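Local atomic coordinates of Glyco_hydro_cc domain-containing protein (Blastomyces gilchristii, PDB entry 6UB0), a protein that hydrolyses beta-1,3-glucan as a curdlan-specific exo-beta-1,3-glucanase of glycoside hydrolase family 128, subgroup III. Residues K118-C130 / Y156-I169. Sequence-based numbering, arbitrary orientation.
Sequences KGLGWMQGFLDVC and YVSEAIALGQKYGI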
# COMPACT_ATOMS: atom_id res chain seq x y z
N LYS A 118 17.18 3.83 -4.19
CA LYS A 118 15.72 4.04 -4.03
C LYS A 118 15.17 2.68 -3.59
O LYS A 118 15.99 1.79 -3.26
CB LYS A 118 15.14 4.68 -5.30
CG LYS A 118 16.01 5.76 -5.91
CD LYS A 118 15.33 6.77 -6.82
CE LYS A 118 16.01 8.13 -6.74
NZ LYS A 118 15.28 9.04 -5.81
N GLY A 119 13.84 2.46 -3.56
CA GLY A 119 13.31 1.09 -3.46
C GLY A 119 13.69 0.48 -2.13
O GLY A 119 13.71 1.21 -1.14
N LEU A 120 14.03 -0.81 -2.13
CA LEU A 120 14.35 -1.64 -0.93
C LEU A 120 15.69 -1.25 -0.29
O LEU A 120 16.01 -1.77 0.81
CB LEU A 120 14.41 -3.09 -1.40
CG LEU A 120 13.14 -3.52 -2.12
CD1 LEU A 120 13.14 -5.00 -2.43
CD2 LEU A 120 11.94 -3.12 -1.27
N GLY A 121 16.48 -0.47 -1.00
CA GLY A 121 17.73 0.10 -0.47
C GLY A 121 17.36 1.18 0.51
O GLY A 121 17.88 1.16 1.65
N TRP A 122 16.42 2.05 0.11
CA TRP A 122 15.89 3.09 1.01
C TRP A 122 15.24 2.39 2.20
O TRP A 122 15.46 2.84 3.38
CB TRP A 122 14.95 4.04 0.28
CG TRP A 122 14.53 5.20 1.13
CD1 TRP A 122 14.91 6.51 1.04
CD2 TRP A 122 13.52 5.16 2.15
NE1 TRP A 122 14.29 7.28 2.00
CE2 TRP A 122 13.42 6.47 2.70
CE3 TRP A 122 12.75 4.13 2.69
CZ2 TRP A 122 12.54 6.76 3.73
CZ3 TRP A 122 11.92 4.42 3.75
CH2 TRP A 122 11.79 5.72 4.23
N MET A 123 14.46 1.34 1.96
CA MET A 123 13.82 0.60 3.08
C MET A 123 14.93 0.13 4.03
O MET A 123 14.77 0.30 5.25
CB MET A 123 13.00 -0.61 2.62
CG MET A 123 12.00 -1.06 3.67
SD MET A 123 10.76 0.18 4.11
CE MET A 123 9.54 -0.16 2.82
N GLN A 124 16.03 -0.42 3.52
CA GLN A 124 17.05 -0.98 4.44
C GLN A 124 17.73 0.16 5.24
O GLN A 124 17.91 0.02 6.48
CB GLN A 124 18.04 -1.86 3.72
CG GLN A 124 18.87 -2.61 4.74
CD GLN A 124 19.77 -3.63 4.12
OE1 GLN A 124 19.33 -4.64 3.60
NE2 GLN A 124 21.06 -3.37 4.23
N GLY A 125 17.99 1.29 4.58
CA GLY A 125 18.53 2.52 5.20
C GLY A 125 17.59 3.05 6.27
O GLY A 125 18.02 3.37 7.40
N PHE A 126 16.32 3.12 5.94
CA PHE A 126 15.28 3.41 6.93
C PHE A 126 15.26 2.33 8.04
O PHE A 126 15.18 2.69 9.24
CB PHE A 126 13.94 3.50 6.21
CG PHE A 126 12.77 3.53 7.14
CD1 PHE A 126 12.42 4.71 7.76
CD2 PHE A 126 12.02 2.39 7.39
CE1 PHE A 126 11.34 4.77 8.62
CE2 PHE A 126 10.93 2.45 8.23
CZ PHE A 126 10.58 3.63 8.84
N LEU A 127 15.29 1.04 7.69
CA LEU A 127 15.24 -0.02 8.72
C LEU A 127 16.51 0.05 9.59
O LEU A 127 16.42 -0.15 10.82
CB LEU A 127 15.07 -1.35 8.00
CG LEU A 127 13.70 -1.53 7.35
CD1 LEU A 127 13.60 -2.89 6.68
CD2 LEU A 127 12.60 -1.36 8.36
N ASP A 128 17.66 0.29 8.98
CA ASP A 128 18.93 0.48 9.75
C ASP A 128 18.72 1.66 10.70
O ASP A 128 18.91 1.46 11.91
CB ASP A 128 20.13 0.65 8.82
CG ASP A 128 20.57 -0.68 8.25
OD1 ASP A 128 20.28 -1.72 8.89
OD2 ASP A 128 21.20 -0.66 7.19
N VAL A 129 18.38 2.82 10.16
CA VAL A 129 18.28 4.07 10.97
C VAL A 129 17.24 3.85 12.06
O VAL A 129 17.38 4.42 13.16
CB VAL A 129 17.97 5.33 10.15
CG1 VAL A 129 17.74 6.51 11.07
CG2 VAL A 129 19.06 5.68 9.16
N CYS A 130 16.20 3.07 11.81
CA CYS A 130 15.16 2.87 12.83
C CYS A 130 15.77 2.28 14.12
O CYS A 130 15.28 2.65 15.22
CB CYS A 130 14.02 2.01 12.30
SG CYS A 130 12.80 3.04 11.44
N TYR A 156 10.89 -8.77 -6.73
CA TYR A 156 10.78 -7.53 -5.95
C TYR A 156 9.99 -7.82 -4.66
O TYR A 156 10.41 -7.45 -3.58
CB TYR A 156 10.14 -6.42 -6.78
CG TYR A 156 9.88 -5.18 -5.97
CD1 TYR A 156 10.90 -4.28 -5.70
CD2 TYR A 156 8.63 -4.90 -5.45
CE1 TYR A 156 10.68 -3.15 -4.94
CE2 TYR A 156 8.41 -3.78 -4.66
CZ TYR A 156 9.43 -2.89 -4.40
OH TYR A 156 9.19 -1.77 -3.68
N VAL A 157 8.84 -8.45 -4.81
CA VAL A 157 7.90 -8.69 -3.66
C VAL A 157 8.58 -9.64 -2.66
O VAL A 157 8.55 -9.38 -1.42
CB VAL A 157 6.54 -9.23 -4.14
CG1 VAL A 157 5.65 -9.54 -2.96
CG2 VAL A 157 5.86 -8.25 -5.08
N SER A 158 9.19 -10.69 -3.18
CA SER A 158 9.99 -11.65 -2.38
C SER A 158 11.13 -10.91 -1.70
O SER A 158 11.30 -11.09 -0.52
CB SER A 158 10.45 -12.76 -3.23
OG SER A 158 9.35 -13.22 -4.02
N GLU A 159 11.85 -10.07 -2.44
CA GLU A 159 13.00 -9.31 -1.88
C GLU A 159 12.48 -8.39 -0.76
O GLU A 159 13.19 -8.26 0.27
CB GLU A 159 13.69 -8.54 -3.00
CG GLU A 159 15.15 -8.20 -2.70
CD GLU A 159 16.00 -8.10 -3.96
OE1 GLU A 159 15.46 -7.62 -4.99
OE2 GLU A 159 17.19 -8.54 -3.92
N ALA A 160 11.29 -7.80 -0.94
CA ALA A 160 10.67 -6.93 0.09
C ALA A 160 10.37 -7.80 1.32
O ALA A 160 10.67 -7.37 2.44
CB ALA A 160 9.44 -6.27 -0.45
N ILE A 161 9.82 -8.99 1.10
CA ILE A 161 9.46 -9.95 2.18
C ILE A 161 10.73 -10.37 2.94
O ILE A 161 10.71 -10.38 4.17
CB ILE A 161 8.72 -11.17 1.61
CG1 ILE A 161 7.33 -10.78 1.08
CG2 ILE A 161 8.65 -12.24 2.66
CD1 ILE A 161 6.69 -11.76 0.11
N ALA A 162 11.77 -10.76 2.19
CA ALA A 162 13.06 -11.20 2.74
C ALA A 162 13.60 -10.02 3.54
O ALA A 162 13.95 -10.20 4.73
CB ALA A 162 13.98 -11.62 1.61
N LEU A 163 13.57 -8.82 2.95
CA LEU A 163 14.12 -7.63 3.64
C LEU A 163 13.39 -7.43 4.98
O LEU A 163 14.09 -7.30 6.02
CB LEU A 163 14.04 -6.38 2.76
CG LEU A 163 14.60 -5.14 3.45
CD1 LEU A 163 16.07 -5.36 3.84
CD2 LEU A 163 14.44 -3.90 2.58
N GLY A 164 12.05 -7.45 4.98
CA GLY A 164 11.22 -7.26 6.19
C GLY A 164 11.52 -8.28 7.29
O GLY A 164 11.69 -7.89 8.49
N GLN A 165 11.63 -9.56 6.91
CA GLN A 165 11.89 -10.69 7.84
C GLN A 165 13.28 -10.53 8.47
O GLN A 165 13.35 -10.67 9.71
CB GLN A 165 11.61 -12.01 7.13
CG GLN A 165 10.13 -12.11 6.80
CD GLN A 165 9.72 -13.35 6.05
OE1 GLN A 165 10.54 -14.21 5.73
NE2 GLN A 165 8.43 -13.45 5.75
N LYS A 166 14.31 -10.14 7.70
CA LYS A 166 15.67 -9.92 8.26
C LYS A 166 15.55 -8.92 9.42
O LYS A 166 16.20 -9.15 10.45
CB LYS A 166 16.68 -9.53 7.18
CG LYS A 166 18.10 -9.24 7.67
CD LYS A 166 19.23 -9.55 6.69
CE LYS A 166 19.11 -8.81 5.37
NZ LYS A 166 18.79 -7.37 5.54
N TYR A 167 14.71 -7.88 9.30
CA TYR A 167 14.48 -6.85 10.36
C TYR A 167 13.29 -7.24 11.27
O TYR A 167 12.86 -6.38 12.05
CB TYR A 167 14.39 -5.46 9.70
CG TYR A 167 15.71 -4.97 9.14
CD1 TYR A 167 16.17 -5.40 7.90
CD2 TYR A 167 16.51 -4.08 9.86
CE1 TYR A 167 17.38 -4.96 7.39
CE2 TYR A 167 17.73 -3.64 9.36
CZ TYR A 167 18.17 -4.08 8.12
OH TYR A 167 19.36 -3.66 7.63
N GLY A 168 12.77 -8.48 11.21
CA GLY A 168 11.73 -9.00 12.14
C GLY A 168 10.31 -8.46 11.92
O GLY A 168 9.49 -8.45 12.87
N ILE A 169 10.02 -8.04 10.70
CA ILE A 169 8.69 -7.55 10.24
C ILE A 169 8.12 -8.64 9.34
O ILE A 169 8.75 -8.90 8.33
CB ILE A 169 8.84 -6.19 9.53
CG1 ILE A 169 9.84 -5.31 10.29
CG2 ILE A 169 7.49 -5.52 9.33
CD1 ILE A 169 9.82 -3.83 9.98
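Helix 119-130 and the 156-166 part of helix 150-166 run side by side in the same direction, their axes 8° apart and 10.6 Å from each other at closest approach. The interlock is knobs-into-holes. Leu120 sits among Tyr156, Glu159, Ala160 and Leu163. Its CG lies beside its own backbone N (chi1 -54°), which sends the two methyls across to the other helix. Leu120 CD1 packs on Glu159 CB at 3.6 Å, while CG and CD2 reach CE1 of the Tyr156 ring. The hydroxyl of Tyr156 is hydrogen-bonded to Ser112 O, and the carboxylate of Glu159 forms a salt bridge with Arg155. Leu163 is the answering knob, held by Leu120, Met123, Gln124 and Leu127. Its two methyls part: Leu163 CD2 lies 3.6 Å from Met123 CB, and CD1 touches the side chain of Gln124.

These are neighbouring outer helices of a TIM-barrel catalytic core. They flank strand 138-146 in sequence, and that strand lies between strands 105-111 and 172-180 in a parallel sheet. Met123 packs inward on strand 105-111, and Tyr156 and Ala160 on Val141.

Toward the C-terminal ends, Tyr167 leans against helix 119-130. Leu127 CB sits over one face of the Tyr167 ring, a CH-pi contact 3.7 Å from the centroid and 16° off the normal. Tyr167 OH donates a very short hydrogen bond, 2.5 Å, to Asp128 OD1, which lies at the ring edge near its plane. Gln124 CG comes within 3.1 Å of Tyr167 OH, its side chain crossing the tyrosine at about a right angle. The chain of Lys166 bends at chi3 and chi4, bringing its NZ to a weak hydrogen bond with Gln124 OE1 at 3.4 Å. Beyond Tyr167, a Schellman motif with Gly168 at C-prime ends helix 150-166. Ile169 follows, and its CD1 meets Leu127 CD2.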